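Local atomic coordinates of isoaspartyl dipeptidase (Fervidobacterium islandicum, PDB entry 7CF6), a protein that probably hydrolyses dipeptides joined through the beta-carboxyl group of aspartate, using zinc as a metallopeptidase of the amidohydrolase family. Residues B[63-68]-B[285-290]; B[8-13]-B[38-43]; B[133-138]-B[167-172]. One frame throughout, in Å; residues are numbered along the deposited sequence.

The three contacts sample one chain at three levels: a catalytic core, a small sheet domain and the rim of a pocket. Contact 2 comes first along the chain and closes before contact 1 opens, while contact 3 is nested inside the long loop that contact 1 closes. Contact 1 joins the first and last strands of the barrel; contact 3, its centre about 20 Å from that of contact 1, ties together two loops beyond later strands, and both touch the same bound dipeptide. Contact 2 lies in the N-terminal sheet region, about 35 Å between centres from contact 1 and about 54 Å from contact 3, yet strand 12-15 pairs with strand 55-66, linking the two regions.

Contact 1 (B[63-68]-B[285-290]); sequences DPHVHI and TISSDG. With ZN (zinc ion), chain R; FWO ((2S)-2-[[(3S)-3-azanyl-4-oxidanyl-4-oxidanylidene-butanoyl]amino]-4-methyl-pentanoic acid), chain P.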
loop_
_atom_site.group_PDB
_atom_site.type_symbol
_atom_site.label_atom_id
_atom_site.label_comp_id
_atom_site.label_asym_id
_atom_site.label_seq_id
_atom_site.Cartn_x
_atom_site.Cartn_y
_atom_site.Cartn_z
ATOM N N ASP B 63 -29.950 0.220 -26.779
ATOM C CA ASP B 63 -29.467 -1.153 -26.464
ATOM C C ASP B 63 -28.706 -1.075 -25.148
ATOM O O ASP B 63 -27.620 -0.505 -25.134
ATOM C CB ASP B 63 -28.573 -1.659 -27.585
ATOM C CG ASP B 63 -28.352 -3.157 -27.597
ATOM O OD1 ASP B 63 -28.647 -3.808 -26.587
ATOM O OD2 ASP B 63 -27.892 -3.659 -28.627
ATOM N N PRO B 64 -29.284 -1.539 -24.010
ATOM C CA PRO B 64 -28.714 -1.307 -22.679
ATOM C C PRO B 64 -27.654 -2.296 -22.160
ATOM O O PRO B 64 -27.279 -2.237 -21.001
ATOM C CB PRO B 64 -29.941 -1.379 -21.755
ATOM C CG PRO B 64 -31.136 -1.571 -22.657
ATOM C CD PRO B 64 -30.594 -2.189 -23.919
ATOM N N HIS B 65 -27.147 -3.183 -23.005
ATOM C CA HIS B 65 -26.279 -4.299 -22.543
ATOM C C HIS B 65 -25.443 -4.791 -23.725
ATOM O O HIS B 65 -25.957 -5.652 -24.464
ATOM C CB HIS B 65 -27.148 -5.409 -21.901
ATOM C CG HIS B 65 -26.403 -6.347 -21.016
ATOM N ND1 HIS B 65 -26.600 -6.382 -19.647
ATOM C CD2 HIS B 65 -25.443 -7.254 -21.300
ATOM C CE1 HIS B 65 -25.792 -7.281 -19.123
ATOM N NE2 HIS B 65 -25.064 -7.823 -20.119
ATOM N N VAL B 66 -24.231 -4.242 -23.890
ATOM C CA VAL B 66 -23.303 -4.516 -25.029
ATOM C C VAL B 66 -21.855 -4.578 -24.519
ATOM O O VAL B 66 -21.440 -3.699 -23.731
ATOM C CB VAL B 66 -23.485 -3.471 -26.141
ATOM C CG1 VAL B 66 -22.747 -3.842 -27.417
ATOM C CG2 VAL B 66 -24.954 -3.255 -26.445
ATOM N N HIS B 67 -21.120 -5.609 -24.948
ATOM C CA HIS B 67 -19.670 -5.806 -24.688
ATOM C C HIS B 67 -18.864 -5.092 -25.774
ATOM O O HIS B 67 -18.276 -5.764 -26.618
ATOM C CB HIS B 67 -19.376 -7.304 -24.595
ATOM C CG HIS B 67 -20.020 -7.892 -23.392
ATOM N ND1 HIS B 67 -19.388 -7.901 -22.158
ATOM C CD2 HIS B 67 -21.256 -8.402 -23.213
ATOM C CE1 HIS B 67 -20.199 -8.422 -21.271
ATOM N NE2 HIS B 67 -21.362 -8.728 -21.895
ATOM N N ILE B 68 -18.867 -3.759 -25.754
ATOM C CA ILE B 68 -18.360 -2.920 -26.883
ATOM C C ILE B 68 -16.860 -3.187 -27.104
ATOM O O ILE B 68 -16.377 -2.957 -28.221
ATOM C CB ILE B 68 -18.666 -1.429 -26.627
ATOM C CG1 ILE B 68 -18.077 -0.922 -25.302
ATOM C CG2 ILE B 68 -20.163 -1.192 -26.712
ATOM C CD1 ILE B 68 -18.070 0.589 -25.158
ATOM N N THR B 285 -37.435 -4.518 -20.802
ATOM C CA THR B 285 -36.499 -4.022 -21.839
ATOM C C THR B 285 -35.911 -5.239 -22.551
ATOM O O THR B 285 -36.036 -6.352 -22.004
ATOM C CB THR B 285 -35.415 -3.134 -21.214
ATOM O OG1 THR B 285 -34.383 -3.937 -20.645
ATOM C CG2 THR B 285 -35.964 -2.241 -20.130
ATOM N N ILE B 286 -35.298 -5.040 -23.718
ATOM C CA ILE B 286 -34.516 -6.104 -24.409
ATOM C C ILE B 286 -33.111 -5.559 -24.670
ATOM O O ILE B 286 -33.000 -4.327 -24.921
ATOM C CB ILE B 286 -35.216 -6.593 -25.696
ATOM C CG1 ILE B 286 -35.590 -5.443 -26.633
ATOM C CG2 ILE B 286 -36.430 -7.453 -25.383
ATOM C CD1 ILE B 286 -35.737 -5.864 -28.091
ATOM N N SER B 287 -32.102 -6.435 -24.616
ATOM C CA SER B 287 -30.667 -6.100 -24.812
ATOM C C SER B 287 -29.966 -7.138 -25.705
ATOM O O SER B 287 -30.057 -8.362 -25.421
ATOM C CB SER B 287 -29.970 -5.937 -23.487
ATOM O OG SER B 287 -29.925 -7.140 -22.718
ATOM N N SER B 288 -29.226 -6.654 -26.710
ATOM C CA SER B 288 -28.575 -7.459 -27.781
ATOM C C SER B 288 -27.569 -8.457 -27.200
ATOM O O SER B 288 -27.315 -9.518 -27.819
ATOM C CB SER B 288 -27.867 -6.553 -28.760
ATOM O OG SER B 288 -26.777 -5.881 -28.140
ATOM N N ASP B 289 -26.921 -8.069 -26.113
ATOM C CA ASP B 289 -25.784 -8.834 -25.553
ATOM C C ASP B 289 -24.725 -8.955 -26.654
ATOM O O ASP B 289 -24.025 -9.983 -26.715
ATOM C CB ASP B 289 -26.268 -10.185 -25.020
ATOM C CG ASP B 289 -25.381 -10.712 -23.912
ATOM O OD1 ASP B 289 -24.318 -10.109 -23.677
ATOM O OD2 ASP B 289 -25.761 -11.693 -23.280
ATOM N N GLY B 290 -24.619 -7.931 -27.498
ATOM C CA GLY B 290 -23.763 -7.952 -28.695
ATOM C C GLY B 290 -22.312 -8.083 -28.300
ATOM O O GLY B 290 -21.934 -7.499 -27.250
HETATM ZN ZN ZN R . -23.502 -9.739 -21.087
HETATM C C10 FWO P . -24.733 -15.886 -21.270
HETATM C C13 FWO P . -21.208 -14.107 -21.119
HETATM C C15 FWO P . -25.067 -16.920 -20.186
HETATM C C17 FWO P . -19.416 -12.320 -21.499
HETATM O O01 FWO P . -26.054 -16.713 -19.380
HETATM O O02 FWO P . -23.399 -13.197 -21.218
HETATM O O03 FWO P . -24.370 -17.988 -20.116
HETATM O O04 FWO P . -19.510 -12.190 -22.757
HETATM O O05 FWO P . -18.282 -12.104 -20.958
HETATM N N06 FWO P . -23.303 -15.546 -21.203
HETATM N N07 FWO P . -21.723 -11.743 -20.566
HETATM C C08 FWO P . -25.051 -16.506 -22.643
HETATM C C09 FWO P . -26.259 -17.467 -22.707
HETATM C C11 FWO P . -26.026 -18.602 -23.718
HETATM C C12 FWO P . -27.499 -16.641 -23.083
HETATM C C14 FWO P . -22.737 -14.193 -21.183
HETATM C C16 FWO P . -20.650 -12.750 -20.629
#
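Asp63 and Ser288 mark the close-set end of this contact: the backbone N of Ser288 gives a hydrogen bond to Asp63 OD1 of 2.9 Å, nearly straight at 171° and met on the syn side of the carboxylate. A bond from the Ser288 hydroxyl to OD2 is doubtful, because that oxygen sits too close to its neighbours in the model, but the hydroxyl accepts from the N of Gly290 in an ST turn. Beside it, CB of His65 lies against CB of Ser287. With an alanine here instead of Asp63, the N of Ser288 would probably lose its acceptor and the turn leading to Asp289 would be freer to shift. Looser packing follows toward Thr285, where the short strand segments run 37° apart in direction and Pro64 CG comes only to 4.5 Å from Thr285 OG1. The hydroxyl of Thr285 bonds instead to Tyr225 and Asp250. These are the first and last strands of the TIM barrel, meeting where the barrel closes, and they carry the His-x-His pair and the aspartate of the amidohydrolase metal site. His65 has CG anti to its own N (chi1 -161°), which sends the ring alongside Asp289, the two planes almost perpendicular. NE2 of His65 and OD1 of Asp289 each lie 2.7 Å from the zinc ion, and NE2 of His67 lies 2.5 Å from it; Glu160 completes its protein ligands. Asn197 holds the other nitrogen of His65, and His228 bonds to Asp289 OD2. On the pocket side, the dipeptide atom O04 stands 4.0 Å above the centre of the His67 ring, while Asp289 OD1 lies at the ring's edge. The N of His67 bonds to Gly290 O over 3.1 Å, approaching almost in line with the carbonyl bond.

Contact 2 (B[8-13]-B[38-43]); sequences IIKNAK and VNTSVL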
loop_
_atom_site.group_PDB
_atom_site.type_symbol
_atom_site.label_atom_id
_atom_site.label_comp_id
_atom_site.label_asym_id
_atom_site.label_seq_id
_atom_site.Cartn_x
_atom_site.Cartn_y
_atom_site.Cartn_z
ATOM N N ILE B 8 -35.587 19.281 -41.836
ATOM C CA ILE B 8 -37.035 18.970 -41.724
ATOM C C ILE B 8 -37.313 17.660 -42.456
ATOM O O ILE B 8 -36.793 17.501 -43.595
ATOM C CB ILE B 8 -37.893 20.109 -42.284
ATOM C CG1 ILE B 8 -37.370 21.472 -41.826
ATOM C CG2 ILE B 8 -39.352 19.882 -41.898
ATOM C CD1 ILE B 8 -37.779 22.623 -42.702
ATOM N N ILE B 9 -38.085 16.771 -41.809
ATOM C CA ILE B 9 -38.598 15.507 -42.392
ATOM C C ILE B 9 -40.079 15.729 -42.655
ATOM O O ILE B 9 -40.805 15.920 -41.668
ATOM C CB ILE B 9 -38.336 14.308 -41.462
ATOM C CG1 ILE B 9 -36.843 14.143 -41.163
ATOM C CG2 ILE B 9 -38.918 13.035 -42.055
ATOM C CD1 ILE B 9 -36.488 12.877 -40.390
ATOM N N LYS B 10 -40.480 15.688 -43.931
ATOM C CA LYS B 10 -41.867 15.917 -44.428
ATOM C C LYS B 10 -42.517 14.584 -44.833
ATOM O O LYS B 10 -41.774 13.681 -45.303
ATOM C CB LYS B 10 -41.849 16.870 -45.632
ATOM C CG LYS B 10 -41.329 18.275 -45.343
ATOM C CD LYS B 10 -41.750 19.334 -46.364
ATOM C CE LYS B 10 -42.536 20.473 -45.733
ATOM N NZ LYS B 10 -43.395 21.172 -46.718
ATOM N N ASN B 11 -43.847 14.497 -44.646
ATOM C CA ASN B 11 -44.785 13.497 -45.223
ATOM C C ASN B 11 -44.420 12.090 -44.762
ATOM O O ASN B 11 -44.499 11.158 -45.608
ATOM C CB ASN B 11 -44.796 13.542 -46.747
ATOM C CG ASN B 11 -44.980 14.952 -47.248
ATOM O OD1 ASN B 11 -45.523 15.785 -46.524
ATOM N ND2 ASN B 11 -44.499 15.230 -48.451
ATOM N N ALA B 12 -44.011 11.949 -43.495
ATOM C CA ALA B 12 -43.788 10.644 -42.832
ATOM C C ALA B 12 -44.947 10.440 -41.863
ATOM O O ALA B 12 -45.513 11.466 -41.403
ATOM C CB ALA B 12 -42.452 10.609 -42.134
ATOM N N LYS B 13 -45.305 9.183 -41.608
ATOM C CA LYS B 13 -46.307 8.791 -40.593
ATOM C C LYS B 13 -45.552 8.576 -39.292
ATOM O O LYS B 13 -44.870 7.560 -39.210
ATOM C CB LYS B 13 -47.007 7.497 -41.001
ATOM C CG LYS B 13 -48.126 7.658 -42.013
ATOM C CD LYS B 13 -48.969 6.415 -42.089
ATOM C CE LYS B 13 -49.744 6.272 -43.380
ATOM N NZ LYS B 13 -50.338 4.917 -43.466
ATOM N N VAL B 38 -46.263 22.699 -43.170
ATOM C CA VAL B 38 -45.984 24.163 -43.050
ATOM C C VAL B 38 -44.919 24.546 -44.088
ATOM O O VAL B 38 -44.035 23.702 -44.339
ATOM C CB VAL B 38 -45.576 24.542 -41.609
ATOM C CG1 VAL B 38 -44.496 23.612 -41.060
ATOM C CG2 VAL B 38 -45.165 26.009 -41.482
ATOM N N ASN B 39 -45.024 25.762 -44.659
ATOM C CA ASN B 39 -44.132 26.331 -45.716
ATOM C C ASN B 39 -42.667 26.263 -45.254
ATOM O O ASN B 39 -42.269 27.112 -44.429
ATOM C CB ASN B 39 -44.521 27.763 -46.132
ATOM C CG ASN B 39 -44.723 28.747 -44.994
ATOM O OD1 ASN B 39 -44.180 28.589 -43.901
ATOM N ND2 ASN B 39 -45.496 29.788 -45.258
ATOM N N THR B 40 -41.893 25.306 -45.790
ATOM C CA THR B 40 -40.463 25.040 -45.441
ATOM C C THR B 40 -39.509 25.574 -46.526
ATOM O O THR B 40 -38.270 25.424 -46.363
ATOM C CB THR B 40 -40.223 23.544 -45.204
ATOM O OG1 THR B 40 -40.484 22.861 -46.433
ATOM C CG2 THR B 40 -41.057 23.000 -44.060
ATOM N N SER B 41 -40.058 26.149 -47.601
ATOM C CA SER B 41 -39.326 26.988 -48.582
ATOM C C SER B 41 -39.740 28.449 -48.369
ATOM O O SER B 41 -40.237 29.086 -49.308
ATOM C CB SER B 41 -39.565 26.513 -49.990
ATOM O OG SER B 41 -39.089 25.189 -50.153
ATOM N N VAL B 42 -39.572 28.939 -47.143
ATOM C CA VAL B 42 -39.710 30.383 -46.798
ATOM C C VAL B 42 -38.504 30.836 -45.952
ATOM O O VAL B 42 -38.347 32.064 -45.786
ATOM C CB VAL B 42 -41.058 30.649 -46.099
ATOM C CG1 VAL B 42 -41.015 30.319 -44.609
ATOM C CG2 VAL B 42 -41.522 32.075 -46.331
ATOM N N LEU B 43 -37.664 29.901 -45.478
ATOM C CA LEU B 43 -36.487 30.180 -44.605
ATOM C C LEU B 43 -35.396 30.880 -45.420
ATOM O O LEU B 43 -35.069 30.448 -46.532
ATOM C CB LEU B 43 -35.960 28.874 -44.001
ATOM C CG LEU B 43 -36.953 28.091 -43.147
ATOM C CD1 LEU B 43 -37.477 26.884 -43.909
ATOM C CD2 LEU B 43 -36.320 27.659 -41.829
#
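Ile8 and Lys10 meet Thr40 without any ring, side-chain amide or guanidinium group between them, so the contact has no stacked face or ring edge and rests on methyl groups, methylenes and a few polar tips. It belongs to the small N-terminal sheet region that accompanies the barrel. There, strand 7-10 lies between strands 23-27 and 48-51, and residues 38-43 form part of the connection from strand 31-35 to strand 48-51, the two outermost strands of this four-stranded mixed sheet. Ile8 and Lys10 both direct their side chains to this connection, and Thr40 sits against them. The methyl end of Ile8 slides past Thr40 in the opposite direction, with CD1 of Ile8 3.6 Å from CG2 of Thr40. Leu43 adds a lighter apolar touch, its CD1 being 4.4 Å from CD1 of Ile8, and Ile49 of strand 48-51 backs both Ile8 and Thr40. Lys10 and Thr40 approach end to end instead. The lysine chain bends at chi3 (121°), which brings its CE beside the threonine and its amine toward the neighbouring backbone; Asp24 makes a long, weak ion pair with that amine. On the exposed side near Val38, the coupling is slack: NZ of Lys10 is 3.5 Å from the carbonyl oxygen of Val38. The lysine's last methylene, CE, lies 3.2 Å from OG1 of Thr40.

Contact 3 (B[133-138]-B[167-172]); sequences SYRVPP and RSSQPT. With FWO ((2S)-2-[[(3S)-3-azanyl-4-oxidanyl-4-oxidanylidene-butanoyl]amino]-4-methyl-pentanoic acid), chain P.
Arg167 reaches Tyr134 by setting CG anti to its own carbonyl carbon and then bending at chi3 (-60°), a fold that carries the guanidinium beneath the phenol oxygen. Tyr134 OH stands 3.5 Å above the centre of that group, whose plane is turned 90° to the ring, so the hydroxyl meets a flat face while the dipeptide carboxylate lies at its edge. Farther back along the same pair, CB of Arg167 lies in the plane of the tyrosine ring, 3.7 Å from CE2. NH2 of Arg167 gives a fairly straight hydrogen bond of 3.0 Å to O03 of the dipeptide, one oxygen of the leucine carboxylate, and Asp165 fixes NE of the arginine through a salt bridge. Tyr134 OH also lies 3.6 Å from C16 of the dipeptide, and its ring stacks on His199, a zinc ligand. In TIM-barrel amidohydrolases the pocket is built by loops at the C-terminal ends of the strands, and these two, after strands 126-131 and 155-163, bind one another as they border it. At the outer end, Ser169 carries OG anti to the backbone N (chi1 -178°) and donates to the O of Val136 at 2.8 Å, somewhat tilted from the carbonyl plane; that carbonyl belongs to the cis peptide before Pro137. Val136 CG2 then rests on Pro171 CB at 3.9 Å, crossing at about a right angle. Arg135, whose CG lies against CB of Ser169, forms a salt bridge with Asp182 of the second subunit, and Arg178 of the second subunit bonds to the carbonyl oxygens of Ser169 and Gln170.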
loop_
_atom_site.group_PDB
_atom_site.type_symbol
_atom_site.label_atom_id
_atom_site.label_comp_id
_atom_site.label_asym_id
_atom_site.label_seq_id
_atom_site.Cartn_x
_atom_site.Cartn_y
_atom_site.Cartn_z
ATOM N N SER B 133 -17.428 -5.743 -12.844
ATOM C CA SER B 133 -17.695 -6.893 -13.737
ATOM C C SER B 133 -18.477 -7.949 -12.941
ATOM O O SER B 133 -18.899 -7.622 -11.791
ATOM C CB SER B 133 -16.393 -7.403 -14.271
ATOM O OG SER B 133 -15.538 -7.798 -13.204
ATOM N N TYR B 134 -18.658 -9.145 -13.517
ATOM C CA TYR B 134 -19.089 -10.404 -12.851
ATOM C C TYR B 134 -18.643 -10.424 -11.384
ATOM O O TYR B 134 -19.504 -10.527 -10.500
ATOM C CB TYR B 134 -18.483 -11.627 -13.553
ATOM C CG TYR B 134 -19.330 -12.316 -14.592
ATOM C CD1 TYR B 134 -20.082 -11.607 -15.507
ATOM C CD2 TYR B 134 -19.378 -13.701 -14.665
ATOM C CE1 TYR B 134 -20.853 -12.250 -16.466
ATOM C CE2 TYR B 134 -20.148 -14.364 -15.615
ATOM C CZ TYR B 134 -20.882 -13.638 -16.538
ATOM O OH TYR B 134 -21.640 -14.289 -17.483
ATOM N N ARG B 135 -17.338 -10.358 -11.129
ATOM C CA ARG B 135 -16.743 -10.791 -9.836
ATOM C C ARG B 135 -17.057 -9.795 -8.718
ATOM O O ARG B 135 -17.083 -8.587 -8.996
ATOM C CB ARG B 135 -15.222 -10.918 -9.973
ATOM C CG ARG B 135 -14.500 -11.470 -8.747
ATOM C CD ARG B 135 -13.006 -11.634 -9.017
ATOM N NE ARG B 135 -12.206 -10.975 -7.997
ATOM C CZ ARG B 135 -11.792 -11.520 -6.859
ATOM N NH1 ARG B 135 -12.069 -12.778 -6.561
ATOM N NH2 ARG B 135 -11.101 -10.789 -6.001
ATOM N N VAL B 136 -17.206 -10.305 -7.492
ATOM C CA VAL B 136 -17.306 -9.533 -6.213
ATOM C C VAL B 136 -16.124 -9.912 -5.316
ATOM O O VAL B 136 -15.964 -11.082 -4.970
ATOM C CB VAL B 136 -18.648 -9.804 -5.503
ATOM C CG1 VAL B 136 -18.682 -9.189 -4.113
ATOM C CG2 VAL B 136 -19.841 -9.314 -6.332
ATOM N N PRO B 137 -15.255 -8.960 -4.882
ATOM C CA PRO B 137 -15.435 -7.514 -5.119
ATOM C C PRO B 137 -15.235 -6.980 -6.547
ATOM O O PRO B 137 -14.512 -7.570 -7.353
ATOM C CB PRO B 137 -14.365 -6.912 -4.202
ATOM C CG PRO B 137 -13.278 -7.966 -4.141
ATOM C CD PRO B 137 -14.033 -9.272 -4.121
ATOM N N PRO B 138 -15.896 -5.858 -6.926
ATOM C CA PRO B 138 -15.843 -5.344 -8.296
ATOM C C PRO B 138 -14.583 -4.509 -8.619
ATOM O O PRO B 138 -14.112 -3.757 -7.781
ATOM C CB PRO B 138 -17.110 -4.473 -8.386
ATOM C CG PRO B 138 -17.257 -3.922 -6.990
ATOM C CD PRO B 138 -16.735 -5.009 -6.062
ATOM N N ARG B 167 -19.843 -19.248 -12.707
ATOM C CA ARG B 167 -18.775 -18.234 -12.909
ATOM C C ARG B 167 -18.880 -17.122 -11.863
ATOM O O ARG B 167 -18.055 -16.230 -11.895
ATOM C CB ARG B 167 -18.839 -17.628 -14.317
ATOM C CG ARG B 167 -18.547 -18.602 -15.452
ATOM C CD ARG B 167 -19.119 -18.149 -16.780
ATOM N NE ARG B 167 -20.578 -18.009 -16.741
ATOM C CZ ARG B 167 -21.362 -17.778 -17.802
ATOM N NH1 ARG B 167 -20.840 -17.658 -19.013
ATOM N NH2 ARG B 167 -22.670 -17.665 -17.650
ATOM N N SER B 168 -19.851 -17.145 -10.962
ATOM C CA SER B 168 -19.964 -16.091 -9.915
ATOM C C SER B 168 -18.824 -16.276 -8.919
ATOM O O SER B 168 -18.318 -17.414 -8.815
ATOM C CB SER B 168 -21.287 -16.100 -9.187
ATOM O OG SER B 168 -21.157 -16.764 -7.932
ATOM N N SER B 169 -18.496 -15.205 -8.200
ATOM C CA SER B 169 -17.545 -15.175 -7.060
ATOM C C SER B 169 -18.224 -15.693 -5.785
ATOM O O SER B 169 -17.644 -15.498 -4.688
ATOM C CB SER B 169 -17.038 -13.778 -6.854
ATOM O OG SER B 169 -16.092 -13.729 -5.803
ATOM N N GLN B 170 -19.412 -16.304 -5.918
ATOM C CA GLN B 170 -20.314 -16.662 -4.788
ATOM C C GLN B 170 -20.460 -15.457 -3.852
ATOM O O GLN B 170 -19.977 -15.518 -2.727
ATOM C CB GLN B 170 -19.753 -17.887 -4.051
ATOM C CG GLN B 170 -19.487 -19.087 -4.962
ATOM C CD GLN B 170 -20.689 -19.599 -5.730
ATOM O OE1 GLN B 170 -21.758 -19.820 -5.159
ATOM N NE2 GLN B 170 -20.516 -19.808 -7.034
ATOM N N PRO B 171 -21.114 -14.334 -4.254
ATOM C CA PRO B 171 -21.197 -13.146 -3.405
ATOM C C PRO B 171 -22.137 -13.359 -2.208
ATOM O O PRO B 171 -23.107 -14.074 -2.371
ATOM C CB PRO B 171 -21.764 -12.067 -4.331
ATOM C CG PRO B 171 -22.606 -12.849 -5.316
ATOM C CD PRO B 171 -21.855 -14.151 -5.512
ATOM N N THR B 172 -21.789 -12.760 -1.062
ATOM C CA THR B 172 -22.572 -12.689 0.206
ATOM C C THR B 172 -23.687 -11.645 0.063
ATOM O O THR B 172 -23.519 -10.718 -0.736
ATOM C CB THR B 172 -21.606 -12.385 1.364
ATOM O OG1 THR B 172 -20.985 -13.629 1.644
ATOM C CG2 THR B 172 -22.210 -11.895 2.657
HETATM C C10 FWO P . -24.733 -15.886 -21.270
HETATM C C13 FWO P . -21.208 -14.107 -21.119
HETATM C C15 FWO P . -25.067 -16.920 -20.186
HETATM C C17 FWO P . -19.416 -12.320 -21.499
HETATM O O01 FWO P . -26.054 -16.713 -19.380
HETATM O O02 FWO P . -23.399 -13.197 -21.218
HETATM O O03 FWO P . -24.370 -17.988 -20.116
HETATM O O04 FWO P . -19.510 -12.190 -22.757
HETATM O O05 FWO P . -18.282 -12.104 -20.958
HETATM N N06 FWO P . -23.303 -15.546 -21.203
HETATM N N07 FWO P . -21.723 -11.743 -20.566
HETATM C C08 FWO P . -25.051 -16.506 -22.643
HETATM C C09 FWO P . -26.259 -17.467 -22.707
HETATM C C11 FWO P . -26.026 -18.602 -23.718
HETATM C C12 FWO P . -27.499 -16.641 -23.083
HETATM C C14 FWO P . -22.737 -14.193 -21.183
HETATM C C16 FWO P . -20.650 -12.750 -20.629
#